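Local structure of lectin (Polyandrocarpa misakiensis, 1BYF) at residues A41-T46 / Y103-D108; D80-N85 / L95-W100; M12-A17 / M26-S31; E4-D9 / G18-S23. The protein binds galactose in a calcium-dependent manner as a homodimeric C-type lectin with a role in defence against microorganisms. All coordinates share one frame; numbering follows the deposited sequence.

Contact 1: A41-T46 / Y103-D108; sequences AILAFT and YNLLDD. With CA (calcium ion), chain C.
The turn between strands 96-100 and 105-109, whose second strand carries calcium ligands of this carbohydrate-recognition domain, packs on helix 36-49, where Leu43 and Thr46 receive Asn104 and Leu105. Asn104 adopts a left-handed backbone conformation (phi 64°) in the turn, and its side chain, with CG anti to the backbone N (chi1 -165°), reaches out to the helix and ends between the carbonyl of Leu43 and the hydroxyl of Thr46. Leu43 runs alongside it, pointing the other way, and its CD2 methyl comes to 3.5 Å from Asn104 O. The other methyl, Leu43 CD1, meets Leu105 CD2 at 4.3 Å, a looser apolar touch. Within the helix, Thr46 OG1 folds back to donate to Leu43 O over 3.2 Å, arriving from above the carbonyl plane rather than along a lone pair. This bond helps to fix the rotation of the threonine that faces Asn104.

Beyond the turn, the strand supplies metal ligands. Asp107 OD1 binds calcium at 2.2 Å. Asp108 grips the ion twice, through OD1 and through its own carbonyl O at 2.5 Å; a chi1 of 58° turns its carboxylate back for this double hold. Adjacent Asp107 and Asp108 on the strand, together with Glu86 and Asn89 from the preceding loop, form the sugar-binding calcium site of the C-type lectin fold.

Contact 2: D80-N85 / L95-W100; sequences DLWSPN and LCVQIW. With ACT (acetate ion), chain F.
Trp82 and Ser83, from the irregular chain before the calcium loop, lie against Val97 and Trp100 of strand 96-100, and no hydrogen bond joins the two segments. The apolar part is one meeting at nearly a right angle: the CH2 corner of the Trp82 indole touches Val97 CG2 at 3.9 Å. The other end of that indole is fixed by NE1, hydrogen-bonded to Pro76 O, while Phe67 packs edge-to-face with the ring.

The second packing pair is more polar. Ser83 OG lies obliquely to the Trp100 ring, 3.8 Å from CE3, but its hydrogen bond goes to Leu106 O in the adjoining strand. Trp100 extends with CG anti to the backbone N (chi1 -175°), which brings the CE3 side of its indole to the serine.

An acetate, probably from the crystallisation liquor, supplies the remaining contacts. Gln98 NE2 donates to its O over 3.2 Å with an N-H...O angle of 158°, and the acetate methyl sits 3.7 Å above one face of the Trp100 ring, offset toward the rim. Since NE2 also hydrogen-bonds OD2 of the calcium ligand Asp107, Gln98 is second-shell to the metal. A tryptophan beside the calcium is consistent with the aromatic platform of galactose-specific C-type lectins.

Contact 3: M12-A17 / M26-S31; sequences MNYADA and MALVSS
Leu28 meets Tyr14 and Ala17 with its two methyl groups, and the route from its backbone to those tips accounts for the whole contact. Its CB leaves strand 27-28 in the direction of helix 14-22. CG follows anti to the backbone N (chi1 -160°), which extends the side chain toward the helix before it forks. One branch, CD1, ends 3.9 Å from Ala17 CB, a short side chain that lets the leucine come close to the helix. The CD1 branch also packs against Cys21, one helical turn beyond Ala17. The other branch, CD2, reaches the tyrosine: it lies 3.6 Å from Tyr14 CE1 and 4.0 Å from Tyr14 CD1, and the methyl approaches the CD1-CE1 bond obliquely.

The tyrosine is held from several directions. Its hydroxyl hydrogen-bonds Asp58, and Trp54 packs edge-to-face with its ring, so the leucine methyl meets a ring that has little freedom to turn. The helix begins here with an N-cap. Asn13 fills that position, its OD1 accepting from Asp16 N over 2.8 Å with an N-H...O angle of 162°, and Ala17 N closes the first turn on Asn13 O at 2.9 Å. The capped first turn carries both Tyr14 and Ala17. Helix 14-22, packed by its buried side on strand 27-28 and the core, is the first helix of the C-type lectin fold.

Contact 4: E4-D9 / G18-S23; sequences EILFSD and GTYCQS
Tyr20 of helix 14-22 reaches over to Ser8 and Leu6 of strand 3-8. Its CG lies anti to the backbone N (chi1 176°), which sends the ring away from the helix toward the strand. At its tip, Tyr20 OH takes a weak hydrogen bond from Ser8 OG at 3.2 Å, and Ser8 CB stands almost as near, 3.3 Å from Tyr20 OH. On the ring, next to the hydroxyl-bearing carbon, CE1 of Tyr20 touches Leu6 CD2 at 4.3 Å, the methyl approaching obliquely.

Each hydroxyl has a stronger partner outside this pair: Ser8 OG hydrogen-bonds Glu10 N, and Tyr20 OH hydrogen-bonds Glu4 of the second subunit. The buried phenol therefore serves the dimer as well as its own chain. Arg24 lies against the ring in a cation-pi contact and also bonds Tyr20 O. Ser23 OG reaches that carbonyl too, 2.7 Å from Tyr20 O and from above its plane, giving it two side-chain partners.

Strand 3-8 has two differently occupied faces: Leu6 and Ser8 look to helix 14-22, while Ile5 and Phe7 pack on helix 36-49. Along its edges it pairs antiparallel with strand 115-122 and with a strand of the second subunit, continuing the sheet across the dimer.

Along the chain, contacts 3 and 4 come first and interlock, their segments alternating and both drawing on helix 14-22; their centres are about 6 Å apart. Contact 1 opens later, on helix 36-49, and contact 2 falls within the span it encloses, the two centres lying about 9 Å apart on neighbouring strands 96-100 and 105-109. All four reach the same mixed sheet. Contacts 2 and 4 are the most distant pair, about 19 Å between centres and on opposite sides of the chain's centre. Contact 1 includes ligands of the sugar-binding calcium and contact 2 adjoins that site, while contacts 1 and 4 both touch the second subunit, linking helix 36-49 and strand 3-8 to the dimer interface.

Contact 1: A41-T46 / Y103-D108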
loop_
_atom_site.group_PDB
_atom_site.type_symbol
_atom_site.label_atom_id
_atom_site.label_comp_id
_atom_site.label_asym_id
_atom_site.label_seq_id
_atom_site.Cartn_x
_atom_site.Cartn_y
_atom_site.Cartn_z
ATOM N N ALA A 41 -7.960 0.015 5.126
ATOM C CA ALA A 41 -7.309 0.392 3.871
ATOM C C ALA A 41 -6.430 -0.767 3.391
ATOM O O ALA A 41 -6.416 -1.132 2.212
ATOM C CB ALA A 41 -6.441 1.629 4.034
ATOM N N ILE A 42 -5.684 -1.329 4.334
ATOM C CA ILE A 42 -4.797 -2.455 4.058
ATOM C C ILE A 42 -5.613 -3.620 3.508
ATOM O O ILE A 42 -5.246 -4.185 2.472
ATOM C CB ILE A 42 -3.986 -2.870 5.302
ATOM C CG1 ILE A 42 -2.867 -1.856 5.594
ATOM C CG2 ILE A 42 -3.377 -4.258 5.149
ATOM C CD1 ILE A 42 -2.250 -1.983 6.973
ATOM N N LEU A 43 -6.715 -3.964 4.166
ATOM C CA LEU A 43 -7.546 -5.074 3.719
ATOM C C LEU A 43 -8.259 -4.762 2.412
ATOM O O LEU A 43 -8.534 -5.698 1.656
ATOM C CB LEU A 43 -8.528 -5.531 4.798
ATOM C CG LEU A 43 -7.920 -6.292 5.984
ATOM C CD1 LEU A 43 -8.991 -6.625 7.016
ATOM C CD2 LEU A 43 -7.225 -7.566 5.513
ATOM N N ALA A 44 -8.526 -3.494 2.112
ATOM C CA ALA A 44 -9.160 -3.155 0.840
ATOM C C ALA A 44 -8.199 -3.467 -0.308
ATOM O O ALA A 44 -8.599 -3.930 -1.375
ATOM C CB ALA A 44 -9.586 -1.699 0.793
ATOM N N PHE A 45 -6.908 -3.244 -0.075
ATOM C CA PHE A 45 -5.887 -3.516 -1.081
ATOM C C PHE A 45 -5.746 -5.024 -1.296
ATOM O O PHE A 45 -5.741 -5.518 -2.425
ATOM C CB PHE A 45 -4.544 -2.924 -0.662
ATOM C CG PHE A 45 -3.390 -3.012 -1.614
ATOM C CD1 PHE A 45 -2.661 -4.186 -1.759
ATOM C CD2 PHE A 45 -3.006 -1.917 -2.362
ATOM C CE1 PHE A 45 -1.586 -4.257 -2.630
ATOM C CE2 PHE A 45 -1.930 -1.973 -3.233
ATOM C CZ PHE A 45 -1.216 -3.148 -3.367
ATOM N N THR A 46 -5.577 -5.764 -0.197
ATOM C CA THR A 46 -5.396 -7.209 -0.307
ATOM C C THR A 46 -6.639 -7.893 -0.857
ATOM O O THR A 46 -6.516 -8.924 -1.524
ATOM C CB THR A 46 -4.956 -7.854 1.018
ATOM O OG1 THR A 46 -6.012 -7.703 1.969
ATOM C CG2 THR A 46 -3.692 -7.172 1.530
ATOM N N TYR A 103 -10.657 -15.697 2.994
ATOM C CA TYR A 103 -11.579 -14.779 3.641
ATOM C C TYR A 103 -11.081 -13.335 3.668
ATOM O O TYR A 103 -11.850 -12.434 4.008
ATOM C CB TYR A 103 -11.800 -15.218 5.095
ATOM C CG TYR A 103 -12.430 -16.579 5.273
ATOM C CD1 TYR A 103 -13.808 -16.738 5.160
ATOM C CD2 TYR A 103 -11.664 -17.698 5.564
ATOM C CE1 TYR A 103 -14.400 -17.975 5.330
ATOM C CE2 TYR A 103 -12.244 -18.942 5.737
ATOM C CZ TYR A 103 -13.616 -19.070 5.616
ATOM O OH TYR A 103 -14.201 -20.305 5.784
ATOM N N ASN A 104 -9.811 -13.144 3.359
ATOM C CA ASN A 104 -9.168 -11.834 3.422
ATOM C C ASN A 104 -9.191 -11.398 4.890
ATOM O O ASN A 104 -9.441 -10.257 5.254
ATOM C CB ASN A 104 -9.756 -10.783 2.500
ATOM C CG ASN A 104 -8.877 -9.560 2.313
ATOM O OD1 ASN A 104 -9.340 -8.406 2.272
ATOM N ND2 ASN A 104 -7.575 -9.774 2.213
ATOM N N LEU A 105 -8.902 -12.379 5.743
ATOM C CA LEU A 105 -8.860 -12.212 7.185
ATOM C C LEU A 105 -7.700 -13.044 7.735
ATOM O O LEU A 105 -7.124 -13.846 6.989
ATOM C CB LEU A 105 -10.179 -12.575 7.855
ATOM C CG LEU A 105 -11.344 -11.591 7.757
ATOM C CD1 LEU A 105 -12.583 -12.151 8.453
ATOM C CD2 LEU A 105 -10.996 -10.238 8.361
ATOM N N LEU A 106 -7.337 -12.841 8.987
ATOM C CA LEU A 106 -6.186 -13.514 9.567
ATOM C C LEU A 106 -6.355 -15.019 9.730
ATOM O O LEU A 106 -7.447 -15.556 9.874
ATOM C CB LEU A 106 -5.814 -12.863 10.902
ATOM C CG LEU A 106 -5.507 -11.367 10.890
ATOM C CD1 LEU A 106 -4.967 -10.966 12.261
ATOM C CD2 LEU A 106 -4.502 -10.991 9.805
ATOM N N ASP A 107 -5.212 -15.694 9.693
ATOM C CA ASP A 107 -5.191 -17.153 9.806
ATOM C C ASP A 107 -3.829 -17.613 10.297
ATOM O O ASP A 107 -2.820 -16.993 9.962
ATOM C CB ASP A 107 -5.531 -17.758 8.440
ATOM C CG ASP A 107 -5.261 -19.251 8.382
ATOM O OD1 ASP A 107 -5.746 -19.950 9.304
ATOM O OD2 ASP A 107 -4.569 -19.696 7.446
ATOM N N ASP A 108 -3.820 -18.687 11.086
ATOM C CA ASP A 108 -2.574 -19.255 11.580
ATOM C C ASP A 108 -2.093 -20.345 10.619
ATOM O O ASP A 108 -2.866 -21.174 10.152
ATOM C CB ASP A 108 -2.709 -19.830 12.983
ATOM C CG ASP A 108 -3.766 -20.908 13.132
ATOM O OD1 ASP A 108 -4.781 -20.927 12.413
ATOM O OD2 ASP A 108 -3.577 -21.759 14.026
HETATM CA CA CA C . -5.253 -21.882 10.321
#

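Contact 2: D80-N85 / L95-W100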
loop_
_atom_site.group_PDB
_atom_site.type_symbol
_atom_site.label_atom_id
_atom_site.label_comp_id
_atom_site.label_asym_id
_atom_site.label_seq_id
_atom_site.Cartn_x
_atom_site.Cartn_y
_atom_site.Cartn_z
ATOM N N ASP A 80 -11.748 -10.023 16.130
ATOM C CA ASP A 80 -12.602 -10.009 14.947
ATOM C C ASP A 80 -11.723 -10.102 13.689
ATOM O O ASP A 80 -12.251 -10.289 12.595
ATOM C CB ASP A 80 -13.449 -8.750 14.829
ATOM C CG ASP A 80 -14.548 -8.521 15.829
ATOM O OD1 ASP A 80 -14.932 -9.453 16.564
ATOM O OD2 ASP A 80 -15.088 -7.380 15.909
ATOM N N LEU A 81 -10.413 -9.977 13.846
ATOM C CA LEU A 81 -9.496 -10.028 12.713
ATOM C C LEU A 81 -9.359 -11.418 12.107
ATOM O O LEU A 81 -9.092 -11.554 10.910
ATOM C CB LEU A 81 -8.115 -9.500 13.104
ATOM C CG LEU A 81 -8.001 -7.999 13.380
ATOM C CD1 LEU A 81 -6.663 -7.658 14.010
ATOM C CD2 LEU A 81 -8.209 -7.197 12.107
ATOM N N TRP A 82 -9.529 -12.450 12.921
ATOM C CA TRP A 82 -9.412 -13.822 12.477
ATOM C C TRP A 82 -10.503 -14.247 11.499
ATOM O O TRP A 82 -11.674 -13.884 11.617
ATOM C CB TRP A 82 -9.461 -14.798 13.665
ATOM C CG TRP A 82 -8.337 -14.672 14.642
ATOM C CD1 TRP A 82 -8.374 -14.068 15.864
ATOM C CD2 TRP A 82 -7.000 -15.166 14.484
ATOM N NE1 TRP A 82 -7.148 -14.150 16.475
ATOM C CE2 TRP A 82 -6.288 -14.822 15.647
ATOM C CE3 TRP A 82 -6.338 -15.856 13.468
ATOM C CZ2 TRP A 82 -4.944 -15.150 15.828
ATOM C CZ3 TRP A 82 -5.006 -16.180 13.643
ATOM C CH2 TRP A 82 -4.324 -15.829 14.816
ATOM N N SER A 83 -10.112 -15.093 10.547
ATOM C CA SER A 83 -11.079 -15.662 9.619
ATOM C C SER A 83 -11.995 -16.561 10.466
ATOM O O SER A 83 -11.601 -16.953 11.562
ATOM C CB SER A 83 -10.430 -16.541 8.562
ATOM O OG SER A 83 -9.376 -15.922 7.858
ATOM N N PRO A 84 -13.152 -16.884 9.930
ATOM C CA PRO A 84 -14.071 -17.791 10.589
ATOM C C PRO A 84 -13.368 -19.112 10.880
ATOM O O PRO A 84 -12.674 -19.685 10.038
ATOM C CB PRO A 84 -15.208 -17.968 9.600
ATOM C CG PRO A 84 -15.109 -16.809 8.667
ATOM C CD PRO A 84 -13.648 -16.444 8.606
ATOM N N ASN A 85 -13.522 -19.589 12.108
ATOM C CA ASN A 85 -12.955 -20.850 12.551
ATOM C C ASN A 85 -11.435 -20.889 12.600
ATOM O O ASN A 85 -10.839 -21.969 12.496
ATOM C CB ASN A 85 -13.454 -22.017 11.690
ATOM C CG ASN A 85 -14.963 -22.137 11.689
ATOM O OD1 ASN A 85 -15.568 -22.318 10.629
ATOM N ND2 ASN A 85 -15.582 -22.039 12.862
ATOM N N LEU A 95 3.489 -21.258 15.078
ATOM C CA LEU A 95 2.503 -20.693 14.167
ATOM C C LEU A 95 2.714 -19.215 13.865
ATOM O O LEU A 95 2.963 -18.398 14.753
ATOM C CB LEU A 95 1.098 -20.926 14.732
ATOM C CG LEU A 95 0.756 -22.411 14.938
ATOM C CD1 LEU A 95 -0.408 -22.549 15.902
ATOM C CD2 LEU A 95 0.457 -23.079 13.600
ATOM N N CYS A 96 2.588 -18.919 12.578
ATOM C CA CYS A 96 2.735 -17.566 12.052
ATOM C C CYS A 96 1.399 -17.105 11.495
ATOM O O CYS A 96 0.548 -17.949 11.204
ATOM C CB CYS A 96 3.828 -17.557 10.973
ATOM S SG CYS A 96 5.442 -17.797 11.746
ATOM N N VAL A 97 1.195 -15.796 11.399
ATOM C CA VAL A 97 -0.101 -15.292 10.956
ATOM C C VAL A 97 -0.019 -14.616 9.594
ATOM O O VAL A 97 0.903 -13.874 9.267
ATOM C CB VAL A 97 -0.713 -14.329 11.992
ATOM C CG1 VAL A 97 -2.115 -13.878 11.588
ATOM C CG2 VAL A 97 -0.767 -14.992 13.366
ATOM N N GLN A 98 -1.031 -14.911 8.786
ATOM C CA GLN A 98 -1.150 -14.338 7.463
ATOM C C GLN A 98 -2.555 -13.764 7.269
ATOM O O GLN A 98 -3.483 -14.044 8.023
ATOM C CB GLN A 98 -0.992 -15.404 6.361
ATOM C CG GLN A 98 -2.067 -16.489 6.501
ATOM C CD GLN A 98 -2.325 -17.258 5.227
ATOM O OE1 GLN A 98 -1.794 -16.933 4.162
ATOM N NE2 GLN A 98 -3.161 -18.286 5.302
ATOM N N ILE A 99 -2.657 -13.006 6.186
ATOM C CA ILE A 99 -3.951 -12.547 5.701
ATOM C C ILE A 99 -4.260 -13.628 4.647
ATOM O O ILE A 99 -3.562 -13.686 3.645
ATOM C CB ILE A 99 -3.945 -11.155 5.065
ATOM C CG1 ILE A 99 -3.793 -10.065 6.123
ATOM C CG2 ILE A 99 -5.240 -10.951 4.282
ATOM C CD1 ILE A 99 -3.428 -8.701 5.583
ATOM N N TRP A 100 -5.202 -14.491 4.968
ATOM C CA TRP A 100 -5.568 -15.615 4.112
ATOM C C TRP A 100 -6.531 -15.218 3.004
ATOM O O TRP A 100 -7.610 -14.689 3.291
ATOM C CB TRP A 100 -6.188 -16.678 5.019
ATOM C CG TRP A 100 -6.550 -17.981 4.386
ATOM C CD1 TRP A 100 -6.111 -18.500 3.203
ATOM C CD2 TRP A 100 -7.414 -18.976 4.962
ATOM N NE1 TRP A 100 -6.663 -19.741 2.993
ATOM C CE2 TRP A 100 -7.467 -20.054 4.060
ATOM C CE3 TRP A 100 -8.158 -19.047 6.144
ATOM C CZ2 TRP A 100 -8.230 -21.195 4.299
ATOM C CZ3 TRP A 100 -8.916 -20.183 6.375
ATOM C CH2 TRP A 100 -8.946 -21.248 5.462
HETATM C C ACT F . -3.724 -21.289 2.934
HETATM O O ACT F . -3.060 -20.235 2.822
HETATM O OXT ACT F . -3.945 -22.013 1.929
HETATM C CH3 ACT F . -3.848 -21.936 4.320
#

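Contact 3: M12-A17 / M26-S31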
loop_
_atom_site.group_PDB
_atom_site.type_symbol
_atom_site.label_atom_id
_atom_site.label_comp_id
_atom_site.label_asym_id
_atom_site.label_seq_id
_atom_site.Cartn_x
_atom_site.Cartn_y
_atom_site.Cartn_z
ATOM N N MET A 12 7.870 -14.820 0.174
ATOM C CA MET A 12 8.881 -15.326 1.071
ATOM C C MET A 12 8.223 -16.063 2.254
ATOM O O MET A 12 7.029 -15.893 2.471
ATOM C CB MET A 12 9.603 -14.183 1.775
ATOM C CG MET A 12 10.780 -13.482 1.171
ATOM S SD MET A 12 10.663 -11.718 1.652
ATOM C CE MET A 12 9.830 -11.117 0.182
ATOM N N ASN A 13 9.096 -16.719 3.017
ATOM C CA ASN A 13 8.615 -17.346 4.250
ATOM C C ASN A 13 8.532 -16.226 5.294
ATOM O O ASN A 13 8.947 -15.089 5.041
ATOM C CB ASN A 13 9.471 -18.512 4.712
ATOM C CG ASN A 13 10.924 -18.192 4.957
ATOM O OD1 ASN A 13 11.272 -17.073 5.349
ATOM N ND2 ASN A 13 11.800 -19.171 4.732
ATOM N N TYR A 14 7.997 -16.534 6.457
ATOM C CA TYR A 14 7.808 -15.564 7.522
ATOM C C TYR A 14 9.092 -14.928 8.028
ATOM O O TYR A 14 9.134 -13.697 8.182
ATOM C CB TYR A 14 7.046 -16.244 8.661
ATOM C CG TYR A 14 6.733 -15.337 9.826
ATOM C CD1 TYR A 14 5.656 -14.470 9.759
ATOM C CD2 TYR A 14 7.514 -15.337 10.978
ATOM C CE1 TYR A 14 5.345 -13.631 10.811
ATOM C CE2 TYR A 14 7.208 -14.502 12.040
ATOM C CZ TYR A 14 6.125 -13.656 11.950
ATOM O OH TYR A 14 5.802 -12.810 12.985
ATOM N N ALA A 15 10.126 -15.727 8.285
ATOM C CA ALA A 15 11.380 -15.149 8.772
ATOM C C ALA A 15 11.908 -14.142 7.748
ATOM O O ALA A 15 12.263 -13.019 8.100
ATOM C CB ALA A 15 12.432 -16.210 9.050
ATOM N N ASP A 16 11.946 -14.552 6.486
ATOM C CA ASP A 16 12.454 -13.702 5.418
ATOM C C ASP A 16 11.622 -12.433 5.250
ATOM O O ASP A 16 12.178 -11.390 4.912
ATOM C CB ASP A 16 12.556 -14.480 4.108
ATOM C CG ASP A 16 13.673 -15.512 4.139
ATOM O OD1 ASP A 16 14.550 -15.433 5.026
ATOM O OD2 ASP A 16 13.690 -16.422 3.287
ATOM N N ALA A 17 10.319 -12.518 5.499
ATOM C CA ALA A 17 9.468 -11.334 5.398
ATOM C C ALA A 17 9.899 -10.321 6.464
ATOM O O ALA A 17 9.957 -9.120 6.199
ATOM C CB ALA A 17 8.004 -11.679 5.553
ATOM N N MET A 26 11.680 -0.716 8.043
ATOM C CA MET A 26 10.280 -0.904 8.407
ATOM C C MET A 26 10.109 -2.198 9.194
ATOM O O MET A 26 11.103 -2.848 9.514
ATOM C CB MET A 26 9.426 -0.947 7.137
ATOM C CG MET A 26 9.772 0.116 6.101
ATOM S SD MET A 26 8.681 0.028 4.662
ATOM C CE MET A 26 7.172 0.662 5.369
ATOM N N ALA A 27 8.875 -2.579 9.482
ATOM C CA ALA A 27 8.582 -3.804 10.208
ATOM C C ALA A 27 7.388 -4.520 9.582
ATOM O O ALA A 27 6.515 -3.867 9.003
ATOM C CB ALA A 27 8.268 -3.512 11.671
ATOM N N LEU A 28 7.352 -5.843 9.716
ATOM C CA LEU A 28 6.207 -6.596 9.183
ATOM C C LEU A 28 4.958 -5.978 9.802
ATOM O O LEU A 28 4.957 -5.727 11.013
ATOM C CB LEU A 28 6.374 -8.072 9.500
ATOM C CG LEU A 28 5.598 -9.108 8.698
ATOM C CD1 LEU A 28 5.780 -8.916 7.200
ATOM C CD2 LEU A 28 6.070 -10.510 9.112
ATOM N N VAL A 29 3.949 -5.663 9.006
ATOM C CA VAL A 29 2.771 -4.963 9.508
ATOM C C VAL A 29 2.258 -5.543 10.817
ATOM O O VAL A 29 2.101 -6.755 10.980
ATOM C CB VAL A 29 1.666 -4.895 8.444
ATOM C CG1 VAL A 29 1.009 -6.251 8.244
ATOM C CG2 VAL A 29 0.633 -3.827 8.793
ATOM N N SER A 30 1.991 -4.648 11.772
ATOM C CA SER A 30 1.506 -5.050 13.087
ATOM C C SER A 30 0.614 -3.987 13.703
ATOM O O SER A 30 -0.607 -4.156 13.695
ATOM C CB SER A 30 2.677 -5.379 14.016
ATOM O OG SER A 30 3.536 -4.265 14.157
ATOM N N SER A 31 1.172 -2.905 14.239
ATOM C CA SER A 31 0.320 -1.882 14.847
ATOM C C SER A 31 -0.677 -1.335 13.842
ATOM O O SER A 31 -1.803 -1.016 14.237
ATOM C CB SER A 31 1.131 -0.753 15.477
ATOM O OG SER A 31 1.537 0.184 14.504
#

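Contact 4: E4-D9 / G18-S23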
loop_
_atom_site.group_PDB
_atom_site.type_symbol
_atom_site.label_atom_id
_atom_site.label_comp_id
_atom_site.label_asym_id
_atom_site.label_seq_id
_atom_site.Cartn_x
_atom_site.Cartn_y
_atom_site.Cartn_z
ATOM N N GLU A 4 3.546 4.538 7.036
ATOM C CA GLU A 4 4.097 4.218 5.749
ATOM C C GLU A 4 3.774 2.711 5.587
ATOM O O GLU A 4 4.110 1.961 6.502
ATOM C CB GLU A 4 5.592 4.377 5.612
ATOM C CG GLU A 4 6.096 5.754 5.242
ATOM C CD GLU A 4 7.607 5.826 5.274
ATOM O OE1 GLU A 4 8.261 4.767 5.400
ATOM O OE2 GLU A 4 8.217 6.907 5.164
ATOM N N ILE A 5 3.094 2.363 4.517
ATOM C CA ILE A 5 2.733 0.962 4.296
ATOM C C ILE A 5 3.292 0.508 2.948
ATOM O O ILE A 5 3.057 1.147 1.927
ATOM C CB ILE A 5 1.214 0.752 4.323
ATOM C CG1 ILE A 5 0.621 1.221 5.653
ATOM C CG2 ILE A 5 0.853 -0.701 4.044
ATOM C CD1 ILE A 5 1.073 0.449 6.877
ATOM N N LEU A 6 4.048 -0.577 2.979
ATOM C CA LEU A 6 4.650 -1.112 1.762
ATOM C C LEU A 6 4.050 -2.487 1.468
ATOM O O LEU A 6 4.019 -3.325 2.359
ATOM C CB LEU A 6 6.163 -1.204 1.949
ATOM C CG LEU A 6 6.958 -2.005 0.914
ATOM C CD1 LEU A 6 6.815 -1.434 -0.485
ATOM C CD2 LEU A 6 8.439 -2.031 1.283
ATOM N N PHE A 7 3.543 -2.697 0.273
ATOM C CA PHE A 7 2.989 -3.978 -0.146
ATOM C C PHE A 7 3.938 -4.542 -1.210
ATOM O O PHE A 7 4.301 -3.777 -2.113
ATOM C CB PHE A 7 1.610 -3.849 -0.774
ATOM C CG PHE A 7 0.504 -3.346 0.102
ATOM C CD1 PHE A 7 0.255 -1.989 0.223
ATOM C CD2 PHE A 7 -0.309 -4.237 0.786
ATOM C CE1 PHE A 7 -0.776 -1.532 1.023
ATOM C CE2 PHE A 7 -1.343 -3.787 1.584
ATOM C CZ PHE A 7 -1.578 -2.435 1.706
ATOM N N SER A 8 4.297 -5.805 -1.129
ATOM C CA SER A 8 5.184 -6.376 -2.139
ATOM C C SER A 8 4.640 -7.680 -2.709
ATOM O O SER A 8 4.186 -8.558 -1.976
ATOM C CB SER A 8 6.602 -6.574 -1.601
ATOM O OG SER A 8 7.375 -7.265 -2.580
ATOM N N ASP A 9 4.679 -7.784 -4.032
ATOM C CA ASP A 9 4.231 -8.975 -4.735
ATOM C C ASP A 9 5.250 -10.108 -4.624
ATOM O O ASP A 9 4.968 -11.233 -5.022
ATOM C CB ASP A 9 3.973 -8.683 -6.220
ATOM C CG ASP A 9 2.621 -7.998 -6.385
ATOM O OD1 ASP A 9 1.667 -8.458 -5.720
ATOM O OD2 ASP A 9 2.543 -7.038 -7.168
ATOM N N GLY A 18 10.200 -10.805 7.667
ATOM C CA GLY A 18 10.632 -9.915 8.745
ATOM C C GLY A 18 11.907 -9.172 8.356
ATOM O O GLY A 18 12.024 -7.952 8.481
ATOM N N THR A 19 12.889 -9.905 7.865
ATOM C CA THR A 19 14.165 -9.358 7.426
ATOM C C THR A 19 13.987 -8.399 6.254
ATOM O O THR A 19 14.657 -7.372 6.149
ATOM C CB THR A 19 15.075 -10.523 6.965
ATOM O OG1 THR A 19 15.266 -11.415 8.073
ATOM C CG2 THR A 19 16.421 -10.016 6.484
ATOM N N TYR A 20 13.090 -8.764 5.346
ATOM C CA TYR A 20 12.782 -7.949 4.175
ATOM C C TYR A 20 12.349 -6.555 4.617
ATOM O O TYR A 20 12.835 -5.544 4.112
ATOM C CB TYR A 20 11.675 -8.636 3.367
ATOM C CG TYR A 20 11.169 -7.864 2.170
ATOM C CD1 TYR A 20 10.219 -6.863 2.325
ATOM C CD2 TYR A 20 11.635 -8.130 0.888
ATOM C CE1 TYR A 20 9.750 -6.146 1.244
ATOM C CE2 TYR A 20 11.164 -7.427 -0.206
ATOM C CZ TYR A 20 10.225 -6.437 -0.017
ATOM O OH TYR A 20 9.746 -5.692 -1.071
ATOM N N CYS A 21 11.412 -6.505 5.565
ATOM C CA CYS A 21 10.910 -5.229 6.060
ATOM C C CYS A 21 11.989 -4.480 6.840
ATOM O O CYS A 21 12.188 -3.276 6.681
ATOM C CB CYS A 21 9.660 -5.402 6.920
ATOM S SG CYS A 21 8.200 -6.064 6.080
ATOM N N GLN A 22 12.697 -5.207 7.699
ATOM C CA GLN A 22 13.745 -4.623 8.529
ATOM C C GLN A 22 14.836 -3.955 7.704
ATOM O O GLN A 22 15.316 -2.879 8.069
ATOM C CB GLN A 22 14.366 -5.683 9.443
ATOM C CG GLN A 22 13.462 -6.163 10.563
ATOM C CD GLN A 22 13.167 -5.102 11.604
ATOM O OE1 GLN A 22 13.972 -4.840 12.502
ATOM N NE2 GLN A 22 11.994 -4.488 11.493
ATOM N N SER A 23 15.232 -4.587 6.607
ATOM C CA SER A 23 16.277 -4.053 5.746
ATOM C C SER A 23 15.849 -2.736 5.103
ATOM O O SER A 23 16.676 -1.987 4.588
ATOM C CB SER A 23 16.610 -5.060 4.642
ATOM O OG SER A 23 15.477 -5.233 3.799
#